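PDB 5WZF: 23S rRNA-specific endonuclease VapC20 from Mycobacterium tuberculosis H37Rv, which cleaves 23S rRNA in the sarcin-ricin loop as a magnesium-dependent PIN-domain endoribonuclease, serving as the toxin of a type II toxin-antitoxin system. Local coordinates for residues F21-L25 against A36-W40; V46-H52 against V81-V87; L54-W58 against A70-I76; S114-R119 against D132-F138. All blocks are in the same frame, centred on the assembly; numbering follows the deposited sequence.

Interaction 1: F21-L25 against A36-W40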
# COMPACT_ATOMS: atom_id res chain seq x y z
N PHE B 21 -5.93 9.28 -9.78
CA PHE B 21 -5.80 10.67 -10.22
C PHE B 21 -4.34 11.13 -10.20
O PHE B 21 -3.87 11.74 -11.16
CB PHE B 21 -6.65 11.61 -9.36
CG PHE B 21 -6.60 13.04 -9.82
CD1 PHE B 21 -7.50 13.50 -10.77
CD2 PHE B 21 -5.65 13.91 -9.33
CE1 PHE B 21 -7.45 14.81 -11.21
CE2 PHE B 21 -5.59 15.22 -9.77
CZ PHE B 21 -6.49 15.67 -10.71
N TRP B 22 -3.63 10.86 -9.10
CA TRP B 22 -2.23 11.25 -8.99
C TRP B 22 -1.41 10.68 -10.15
O TRP B 22 -0.55 11.36 -10.71
CB TRP B 22 -1.61 10.78 -7.67
CG TRP B 22 -2.02 11.50 -6.41
CD1 TRP B 22 -2.40 10.91 -5.24
CD2 TRP B 22 -2.04 12.91 -6.18
NE1 TRP B 22 -2.67 11.87 -4.30
CE2 TRP B 22 -2.45 13.11 -4.84
CE3 TRP B 22 -1.76 14.04 -6.96
CZ2 TRP B 22 -2.60 14.37 -4.27
CZ3 TRP B 22 -1.90 15.29 -6.40
CH2 TRP B 22 -2.31 15.45 -5.07
N ALA B 23 -1.67 9.42 -10.47
CA ALA B 23 -0.95 8.73 -11.54
C ALA B 23 -1.21 9.37 -12.89
O ALA B 23 -0.31 9.47 -13.72
CB ALA B 23 -1.32 7.26 -11.56
N ALA B 24 -2.46 9.78 -13.12
CA ALA B 24 -2.80 10.46 -14.36
C ALA B 24 -2.16 11.84 -14.43
O ALA B 24 -1.73 12.28 -15.49
CB ALA B 24 -4.32 10.57 -14.51
N LEU B 25 -2.11 12.53 -13.29
CA LEU B 25 -1.57 13.88 -13.26
C LEU B 25 -0.05 13.87 -13.43
O LEU B 25 0.52 14.74 -14.10
CB LEU B 25 -1.96 14.59 -11.96
CG LEU B 25 -1.69 16.09 -11.90
CD1 LEU B 25 -2.52 16.82 -12.95
CD2 LEU B 25 -1.97 16.64 -10.51
N ALA B 36 -7.03 15.08 -16.11
CA ALA B 36 -6.50 15.31 -14.77
C ALA B 36 -6.06 16.76 -14.58
O ALA B 36 -6.36 17.38 -13.56
CB ALA B 36 -5.33 14.37 -14.48
N LYS B 37 -5.36 17.31 -15.57
CA LYS B 37 -4.87 18.68 -15.47
C LYS B 37 -6.02 19.68 -15.41
O LYS B 37 -5.95 20.67 -14.68
CB LYS B 37 -3.95 19.02 -16.65
CG LYS B 37 -2.57 18.38 -16.56
CD LYS B 37 -1.58 19.08 -17.47
CE LYS B 37 -2.02 19.03 -18.92
NZ LYS B 37 -1.01 19.63 -19.82
N ARG B 38 -7.08 19.42 -16.16
CA ARG B 38 -8.25 20.30 -16.15
C ARG B 38 -8.93 20.26 -14.78
O ARG B 38 -9.32 21.30 -14.24
CB ARG B 38 -9.24 19.91 -17.25
CG ARG B 38 -8.73 20.19 -18.66
CD ARG B 38 -9.85 20.09 -19.69
NE ARG B 38 -10.42 18.75 -19.78
CZ ARG B 38 -9.94 17.79 -20.56
NH1 ARG B 38 -8.88 18.02 -21.32
NH2 ARG B 38 -10.52 16.59 -20.58
N LEU B 39 -9.07 19.06 -14.23
CA LEU B 39 -9.66 18.90 -12.91
C LEU B 39 -8.81 19.56 -11.83
O LEU B 39 -9.33 20.17 -10.90
CB LEU B 39 -9.85 17.41 -12.58
CG LEU B 39 -11.03 16.72 -13.26
CD1 LEU B 39 -10.96 15.22 -13.05
CD2 LEU B 39 -12.33 17.29 -12.72
N TRP B 40 -7.49 19.41 -11.95
CA TRP B 40 -6.56 20.00 -11.00
C TRP B 40 -6.69 21.52 -10.98
O TRP B 40 -6.56 22.15 -9.93
CB TRP B 40 -5.13 19.60 -11.36
CG TRP B 40 -4.12 19.93 -10.30
CD1 TRP B 40 -3.10 20.83 -10.39
CD2 TRP B 40 -4.04 19.37 -8.98
NE1 TRP B 40 -2.39 20.86 -9.22
CE2 TRP B 40 -2.95 19.98 -8.34
CE3 TRP B 40 -4.80 18.42 -8.29
CZ2 TRP B 40 -2.59 19.66 -7.03
CZ3 TRP B 40 -4.44 18.10 -6.99
CH2 TRP B 40 -3.34 18.72 -6.38

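Interaction 2: V46-H52 against V81-V87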
# COMPACT_ATOMS: atom_id res chain seq x y z
N VAL B 46 -9.43 23.01 -0.38
CA VAL B 46 -9.02 21.96 0.54
C VAL B 46 -8.78 20.63 -0.18
O VAL B 46 -9.72 19.99 -0.65
CB VAL B 46 -10.07 21.75 1.65
CG1 VAL B 46 -9.58 20.73 2.66
CG2 VAL B 46 -10.37 23.08 2.33
N VAL B 47 -7.52 20.24 -0.26
CA VAL B 47 -7.12 19.04 -1.00
C VAL B 47 -6.41 18.04 -0.10
O VAL B 47 -5.35 18.32 0.46
CB VAL B 47 -6.22 19.40 -2.19
CG1 VAL B 47 -5.79 18.15 -2.94
CG2 VAL B 47 -6.94 20.36 -3.12
N MET B 48 -6.99 16.85 0.04
CA MET B 48 -6.47 15.84 0.95
C MET B 48 -6.13 14.55 0.22
O MET B 48 -6.74 14.22 -0.79
CB MET B 48 -7.49 15.57 2.05
CG MET B 48 -6.98 14.70 3.19
SD MET B 48 -8.23 14.52 4.48
CE MET B 48 -8.57 16.24 4.85
N THR B 49 -5.14 13.83 0.74
CA THR B 49 -4.84 12.48 0.28
C THR B 49 -4.33 11.70 1.48
O THR B 49 -4.43 12.17 2.61
CB THR B 49 -3.83 12.47 -0.89
OG1 THR B 49 -3.81 11.17 -1.50
CG2 THR B 49 -2.43 12.86 -0.43
N SER B 50 -3.79 10.50 1.27
CA SER B 50 -3.32 9.69 2.39
C SER B 50 -1.92 9.13 2.15
O SER B 50 -1.44 9.10 1.02
CB SER B 50 -4.28 8.54 2.69
OG SER B 50 -4.10 7.48 1.77
N ASN B 51 -1.29 8.66 3.22
CA ASN B 51 0.02 8.03 3.11
C ASN B 51 -0.05 6.77 2.26
O ASN B 51 0.85 6.51 1.46
CB ASN B 51 0.59 7.72 4.50
CG ASN B 51 -0.32 6.83 5.33
OD1 ASN B 51 -1.54 6.97 5.30
ND2 ASN B 51 0.27 5.90 6.06
N HIS B 52 -1.13 6.00 2.40
CA HIS B 52 -1.27 4.78 1.62
C HIS B 52 -1.41 5.10 0.13
O HIS B 52 -0.84 4.41 -0.71
CB HIS B 52 -2.48 3.96 2.10
CG HIS B 52 -2.26 3.29 3.42
ND1 HIS B 52 -1.44 2.19 3.57
CD2 HIS B 52 -2.77 3.55 4.64
CE1 HIS B 52 -1.45 1.81 4.84
NE2 HIS B 52 -2.25 2.62 5.51
N VAL B 81 0.31 22.65 0.70
CA VAL B 81 -1.01 22.88 0.12
C VAL B 81 -1.88 21.62 0.18
O VAL B 81 -3.06 21.69 0.53
CB VAL B 81 -0.89 23.35 -1.35
CG1 VAL B 81 -2.24 23.33 -2.03
CG2 VAL B 81 -0.29 24.74 -1.40
N VAL B 82 -1.30 20.48 -0.15
CA VAL B 82 -2.01 19.22 -0.08
C VAL B 82 -1.88 18.62 1.32
O VAL B 82 -0.78 18.46 1.84
CB VAL B 82 -1.49 18.21 -1.11
CG1 VAL B 82 -2.20 16.87 -0.95
CG2 VAL B 82 -1.68 18.75 -2.52
N ARG B 83 -3.02 18.32 1.94
CA ARG B 83 -3.03 17.70 3.26
C ARG B 83 -2.86 16.19 3.13
O ARG B 83 -3.65 15.52 2.47
CB ARG B 83 -4.34 18.02 3.99
CG ARG B 83 -4.72 19.49 3.94
CD ARG B 83 -5.91 19.79 4.84
NE ARG B 83 -6.36 21.17 4.70
CZ ARG B 83 -7.26 21.74 5.49
NH1 ARG B 83 -7.61 23.01 5.29
NH2 ARG B 83 -7.80 21.06 6.49
N VAL B 84 -1.81 15.66 3.74
CA VAL B 84 -1.53 14.24 3.66
C VAL B 84 -1.85 13.55 4.98
O VAL B 84 -1.12 13.69 5.96
CB VAL B 84 -0.07 13.96 3.27
CG1 VAL B 84 0.16 12.47 3.13
CG2 VAL B 84 0.28 14.69 1.98
N GLU B 85 -2.95 12.82 5.00
CA GLU B 85 -3.41 12.13 6.20
C GLU B 85 -2.67 10.82 6.41
O GLU B 85 -2.68 9.95 5.53
CB GLU B 85 -4.92 11.88 6.12
CG GLU B 85 -5.49 11.05 7.26
CD GLU B 85 -5.73 11.87 8.52
OE1 GLU B 85 -5.59 13.11 8.46
OE2 GLU B 85 -6.07 11.27 9.56
N HIS B 86 -2.01 10.67 7.56
CA HIS B 86 -1.46 9.38 7.95
C HIS B 86 -2.56 8.55 8.60
O HIS B 86 -3.04 8.87 9.69
CB HIS B 86 -0.28 9.54 8.92
CG HIS B 86 0.24 8.24 9.45
ND1 HIS B 86 1.26 7.54 8.84
CD2 HIS B 86 -0.14 7.49 10.52
CE1 HIS B 86 1.50 6.43 9.52
NE2 HIS B 86 0.66 6.38 10.54
N VAL B 87 -2.98 7.48 7.93
CA VAL B 87 -4.07 6.65 8.43
C VAL B 87 -3.68 6.01 9.76
O VAL B 87 -2.69 5.28 9.83
CB VAL B 87 -4.46 5.56 7.42
CG1 VAL B 87 -5.65 4.77 7.94
CG2 VAL B 87 -4.78 6.19 6.07
O HOH W 1 -5.50 22.02 0.55
O HOH W 2 -1.02 4.32 7.97

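Interaction 3: L54-W58 against A70-I76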
# COMPACT_ATOMS: atom_id res chain seq x y z
N LEU B 54 -0.29 7.88 -1.46
CA LEU B 54 0.98 8.39 -1.97
C LEU B 54 1.94 7.24 -2.21
O LEU B 54 2.66 7.22 -3.21
CB LEU B 54 1.59 9.41 -1.01
CG LEU B 54 0.95 10.81 -1.01
CD1 LEU B 54 1.77 11.79 -0.17
CD2 LEU B 54 0.79 11.32 -2.44
N GLY B 55 1.95 6.28 -1.30
CA GLY B 55 2.78 5.11 -1.46
C GLY B 55 2.42 4.32 -2.70
O GLY B 55 3.29 3.91 -3.46
N GLU B 56 1.12 4.12 -2.92
CA GLU B 56 0.64 3.35 -4.05
C GLU B 56 0.95 4.11 -5.34
O GLU B 56 1.25 3.50 -6.37
CB GLU B 56 -0.86 3.08 -3.92
CG GLU B 56 -1.44 2.16 -4.99
CD GLU B 56 -2.95 2.05 -4.90
OE1 GLU B 56 -3.60 3.01 -4.44
OE2 GLU B 56 -3.49 0.99 -5.27
N THR B 57 0.89 5.43 -5.26
CA THR B 57 1.20 6.30 -6.38
C THR B 57 2.68 6.23 -6.77
O THR B 57 3.01 6.16 -7.95
CB THR B 57 0.82 7.76 -6.07
OG1 THR B 57 -0.60 7.83 -5.87
CG2 THR B 57 1.23 8.69 -7.21
N TRP B 58 3.57 6.26 -5.78
CA TRP B 58 4.99 6.05 -6.03
C TRP B 58 5.20 4.77 -6.83
O TRP B 58 5.87 4.76 -7.87
CB TRP B 58 5.80 5.96 -4.73
CG TRP B 58 7.17 5.37 -4.95
CD1 TRP B 58 7.50 4.05 -4.96
CD2 TRP B 58 8.38 6.09 -5.22
NE1 TRP B 58 8.84 3.90 -5.22
CE2 TRP B 58 9.40 5.14 -5.38
CE3 TRP B 58 8.69 7.45 -5.33
CZ2 TRP B 58 10.72 5.49 -5.65
CZ3 TRP B 58 10.01 7.80 -5.60
CH2 TRP B 58 11.01 6.83 -5.76
N ALA B 70 8.40 9.20 -10.38
CA ALA B 70 7.98 8.74 -9.06
C ALA B 70 8.42 9.73 -7.98
O ALA B 70 7.69 9.97 -7.01
CB ALA B 70 8.53 7.35 -8.78
N VAL B 71 9.60 10.31 -8.15
CA VAL B 71 10.12 11.28 -7.19
C VAL B 71 9.19 12.49 -7.07
O VAL B 71 9.02 13.06 -5.99
CB VAL B 71 11.55 11.71 -7.57
CG1 VAL B 71 11.97 12.96 -6.83
CG2 VAL B 71 12.53 10.58 -7.29
N ALA B 72 8.55 12.85 -8.18
CA ALA B 72 7.58 13.93 -8.18
C ALA B 72 6.43 13.64 -7.22
O ALA B 72 5.96 14.52 -6.50
CB ALA B 72 7.05 14.17 -9.58
N ALA B 73 5.98 12.38 -7.20
CA ALA B 73 4.90 11.97 -6.31
C ALA B 73 5.34 11.96 -4.86
O ALA B 73 4.57 12.30 -3.96
CB ALA B 73 4.38 10.60 -6.72
N ALA B 74 6.59 11.56 -4.63
CA ALA B 74 7.17 11.55 -3.29
C ALA B 74 7.14 12.95 -2.67
O ALA B 74 6.93 13.10 -1.47
CB ALA B 74 8.59 11.02 -3.33
N ALA B 75 7.32 13.96 -3.51
CA ALA B 75 7.42 15.33 -3.05
C ALA B 75 6.09 15.90 -2.57
O ALA B 75 6.07 16.90 -1.86
CB ALA B 75 7.97 16.20 -4.15
N ILE B 76 4.99 15.26 -2.96
CA ILE B 76 3.67 15.70 -2.54
C ILE B 76 3.57 15.67 -1.01
O ILE B 76 2.87 16.48 -0.40
CB ILE B 76 2.55 14.83 -3.16
CG1 ILE B 76 2.60 14.91 -4.69
CG2 ILE B 76 1.18 15.26 -2.65
CD1 ILE B 76 1.59 14.01 -5.38

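Interaction 4: S114-R119 against D132-F138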
# COMPACT_ATOMS: atom_id res chain seq x y z
N SER B 114 -8.99 4.70 2.15
CA SER B 114 -9.39 5.98 1.57
C SER B 114 -10.83 6.29 1.95
O SER B 114 -11.14 7.41 2.35
CB SER B 114 -9.22 5.96 0.06
OG SER B 114 -7.84 5.93 -0.28
N PHE B 115 -11.70 5.29 1.83
CA PHE B 115 -13.10 5.45 2.18
C PHE B 115 -13.23 5.85 3.65
O PHE B 115 -14.04 6.70 4.00
CB PHE B 115 -13.89 4.16 1.93
CG PHE B 115 -13.81 3.66 0.51
CD1 PHE B 115 -13.53 4.53 -0.53
CD2 PHE B 115 -14.03 2.32 0.22
CE1 PHE B 115 -13.46 4.08 -1.84
CE2 PHE B 115 -13.97 1.86 -1.08
CZ PHE B 115 -13.68 2.74 -2.11
N ALA B 116 -12.42 5.22 4.49
CA ALA B 116 -12.45 5.47 5.93
C ALA B 116 -11.99 6.89 6.26
O ALA B 116 -12.53 7.52 7.16
CB ALA B 116 -11.59 4.45 6.66
N VAL B 117 -11.00 7.38 5.52
CA VAL B 117 -10.52 8.74 5.72
C VAL B 117 -11.62 9.73 5.34
O VAL B 117 -11.87 10.70 6.06
CB VAL B 117 -9.25 9.04 4.89
CG1 VAL B 117 -8.92 10.53 4.91
CG2 VAL B 117 -8.06 8.22 5.41
N MET B 118 -12.29 9.48 4.22
CA MET B 118 -13.33 10.38 3.74
C MET B 118 -14.51 10.42 4.70
O MET B 118 -15.09 11.48 4.94
CB MET B 118 -13.79 9.98 2.33
CG MET B 118 -12.72 10.16 1.25
SD MET B 118 -13.25 9.66 -0.40
CE MET B 118 -14.46 10.93 -0.78
N ARG B 119 -14.86 9.26 5.26
CA ARG B 119 -15.92 9.20 6.26
C ARG B 119 -15.53 9.99 7.50
O ARG B 119 -16.33 10.73 8.07
CB ARG B 119 -16.25 7.75 6.64
CG ARG B 119 -16.95 6.95 5.55
CD ARG B 119 -17.58 5.68 6.12
NE ARG B 119 -16.60 4.77 6.72
CZ ARG B 119 -15.90 3.87 6.04
NH1 ARG B 119 -16.06 3.75 4.72
NH2 ARG B 119 -15.03 3.09 6.67
N ASP B 132 -14.45 2.96 -8.37
CA ASP B 132 -14.52 2.25 -7.09
C ASP B 132 -15.09 3.15 -6.00
O ASP B 132 -15.85 2.70 -5.15
CB ASP B 132 -13.15 1.73 -6.68
CG ASP B 132 -12.63 0.65 -7.61
OD1 ASP B 132 -13.44 -0.19 -8.05
OD2 ASP B 132 -11.42 0.65 -7.91
N PHE B 133 -14.72 4.43 -6.03
CA PHE B 133 -15.29 5.39 -5.09
C PHE B 133 -16.78 5.61 -5.35
O PHE B 133 -17.57 5.73 -4.40
CB PHE B 133 -14.53 6.72 -5.18
CG PHE B 133 -13.19 6.69 -4.49
CD1 PHE B 133 -12.10 6.06 -5.07
CD2 PHE B 133 -13.02 7.29 -3.25
CE1 PHE B 133 -10.86 6.02 -4.43
CE2 PHE B 133 -11.79 7.27 -2.61
CZ PHE B 133 -10.71 6.63 -3.20
N SER B 134 -17.17 5.65 -6.62
CA SER B 134 -18.59 5.76 -6.98
C SER B 134 -19.38 4.57 -6.45
O SER B 134 -20.49 4.73 -5.94
CB SER B 134 -18.75 5.87 -8.49
OG SER B 134 -18.02 6.97 -9.01
N ALA B 135 -18.81 3.37 -6.58
CA ALA B 135 -19.48 2.17 -6.11
C ALA B 135 -19.62 2.18 -4.59
O ALA B 135 -20.59 1.65 -4.04
CB ALA B 135 -18.73 0.92 -6.56
N ALA B 136 -18.66 2.80 -3.92
CA ALA B 136 -18.65 2.83 -2.46
C ALA B 136 -19.51 3.97 -1.91
O ALA B 136 -19.64 4.13 -0.70
CB ALA B 136 -17.23 2.95 -1.94
N GLY B 137 -20.10 4.75 -2.81
CA GLY B 137 -21.06 5.76 -2.40
C GLY B 137 -20.53 7.18 -2.34
O GLY B 137 -21.19 8.07 -1.80
N PHE B 138 -19.34 7.39 -2.89
CA PHE B 138 -18.76 8.73 -2.96
C PHE B 138 -18.92 9.29 -4.37
O PHE B 138 -19.41 8.60 -5.27
CB PHE B 138 -17.29 8.72 -2.55
CG PHE B 138 -17.05 8.22 -1.15
CD1 PHE B 138 -17.27 9.05 -0.06
CD2 PHE B 138 -16.62 6.92 -0.93
CE1 PHE B 138 -17.06 8.59 1.23
CE2 PHE B 138 -16.41 6.46 0.36
CZ PHE B 138 -16.63 7.29 1.44

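Interaction 1: F21-L25 against A36-W40
Ala36 is the small knob where the two backbones come nearest: its methyl group drops into a shallow hollow bordered by Phe21, Ala24 and Leu25, with Ala36 CB 3.9 Å from Ala24 CB. Alanines on both sides let the chains come close here, the CA atoms of Leu25 and Ala36 being 5.4 Å apart, although the segment axes approach only to 9.7 Å and run at 109° to each other. Toward Trp40 the contact is made by large side chains. Phe21, with CG anti to the backbone N (chi1 -177°), carries its ring across to helix 33-41, between Leu39 and Trp40; CE1 meets Leu39 CB at the ring edge, CE2 lies 3.6 Å from Trp40 CE3, and CZ rests against the carbonyl oxygen of Ala36. These two helices, 19-25 and 33-41, follow the first strand of the PIN domain, and Phe21 comes three residues after Asp18, a predicted magnesium ligand. Leu25 divides its two methyls: CD1 settles on the backbone at Lys37 N, while CD2 sits over one face of the Trp40 indole, 4.0 Å from the centroid of its five-membered ring, a CH-pi contact. A branched leucine suits this place because its two methyls serve two separate hollows. Beyond it, the six-membered rings of Trp22 and Trp40 meet with their planes 61° apart, Trp22 CH2 lying 3.7 Å from Trp40 CH2. On the five-membered ring of its indole, Trp22 NE1 is hydrogen-bonded to Thr49 OG1 on strand 46-50.

Interaction 2: V46-H52 against V81-V87
Two neighbouring parallel strands of the central PIN-domain sheet, 46-50 and the outer strand 82-85, meet here and continue into a polar junction where helix 51-63 begins. Arg83 uses both its backbone groups on the inner strand: Arg83 N donates to Val47 O, and Arg83 O accepts from Thr49 N at 2.8 Å. Glu85 repeats the pattern, Glu85 N bonding to Thr49 O and Glu85 O receiving Asn51 N at 3.0 Å. Before the first of these bonds a water lies between Val47 N and Val81 O, its approach to Val81 O doubtfully short. Branched residues suit the strand face that carries Val47, Thr49, Val82 and Val84; Thr49 CG2 lies 4.1 Å from both Val82 CG1 and Val84 CG2, while Thr49 OG1 bonds to Val17 O. On the other face Arg83 stretches along the sheet, its guanidinium laid flat over Val46 CG1, 3.8 Å from Arg83 CZ. At the helix start the Asn51 side chain, its CG held between backbone N and carbonyl carbon (chi1 57°), folds back so that OD1 takes Val87 N at 3.0 Å. That bond is straight at the hydrogen (174°), yet the donor stands above the amide plane. Asn51 ND2 reaches a water shared with Val87 O and also an acidic side chain of another protein chain. Val87 CG2 abuts the edge of the His52 ring, 3.6 Å from CD2, and His52 NE2 bonds to Glu92. Ser50 OG caps the helix at Val53 N, completing the strand-to-helix turn of a parallel alpha/beta sheet such as that of PIN domains.

Interaction 3: L54-W58 against A70-I76
This is a buried, nearly antiparallel helix-helix contact, a helical hairpin on one flank of the PIN-domain sheet, formed by helix 51-63 and helix 67-74, joined by a short link. The two short axes run at 169° to each other and come within 9.0 Å. Alanines suit the close face: Ala70 and Ala73 present a low surface against which the larger side chains of helix 51-63 fit. Thr57 turns its methyl across, CG2 lying 3.7 Å from Ala73 CB, while its hydroxyl OG1 is bonded back to Val53 O in its own helix, so that a residue with a polar end can face an apolar neighbour. Toward the sheet, Leu54 CD2 nestles against the branched carbon of Ile76, 4.0 Å from Ile76 CG2; both residues also touch Trp22, and they pack on strand 82-85 through Val84 and Val82. One turn nearer the link between the helices, Trp58 fills the interface. Its CG stands anti to the backbone N (chi1 164°), which swings the indole over the first turn of the partner segment, where Ala70 offers a bare methyl to the ring. NE1 points elsewhere and bonds to the backbone of another protein chain, joining the hairpin to the assembly. On the partner side Ala74 CB approaches the ring obliquely, and Ala70 CB sits over one face of the indole, 3.6 Å from the centroid of the six-membered ring.

Interaction 4: S114-R119 against D132-F138
An aromatic cluster next to the predicted magnesium site of the PIN domain joins helix 109-121 to the short helix 132-135 and the turn after it. Phe115, Phe133 and Phe138 form it. The edge of Phe115 is directed at the face of Phe133, a T-shaped pair with planes at 88° and CE1 of Phe115 3.5 Å from CD2 of Phe133. Phe138 lies nearly parallel to Phe115 but slid aside, so their rings scarcely overlap; Phe115 CD1 is 3.6 Å from Phe138 CE2. Ala136 covers one face of Phe115, its CB 3.7 Å from the ring centroid in a CH-pi contact, a place where a small methyl fits against a flat ring. Met118 threads between the other two rings: chi1 (-67°) and an extended chi2 carry SD over the face of Phe138, 4.1 Å from the centroid, and to the edge of Phe133, 3.6 Å from CE2. The bend at chi3 then turns CE onto Phe138 CD1. The flexible, polarisable thioether is well suited to touching two rings turned differently. Ser114, short enough to let the Phe133 ring in, brings CB to 3.6 Å from CZ. Gly137, with positive phi (101°), ends the helix in a Schellman motif and turns the chain so that Phe138 comes back onto helix 109-121. On the same short helix Asp132 is salt-bridged to Arg105 and lies close to Asp111, while Phe133 touches Asp18. The packing is consistent with holding the short helix beside the cluster of acidic residues characteristic of PIN-domain nucleases.

In the fold
The contacts follow the chain in the order 1, 2, 4, with interaction 3 coming, in sequence, between the two strands that interaction 2 pairs. All belong to one PIN domain built on a five-stranded parallel sheet. Interactions 1, 2 and 3 are continuous: their centres are 12 to 16 Å apart, interactions 2 and 3 share helix 51-63, and Trp22 touches Thr49, Thr57 and Ile76. Interaction 4 meets interaction 2 through Val117, against Val87 and Met48, but touches neither 1 nor 3; the centres of 3 and 4 are about 21 Å apart, on opposite sides of the chain's centre. The sheet is sandwiched between helices on both faces, with the predicted magnesium ligands Asp18 and Asp111 near interaction 4, Asp18 also lying close to Phe21 of interaction 1.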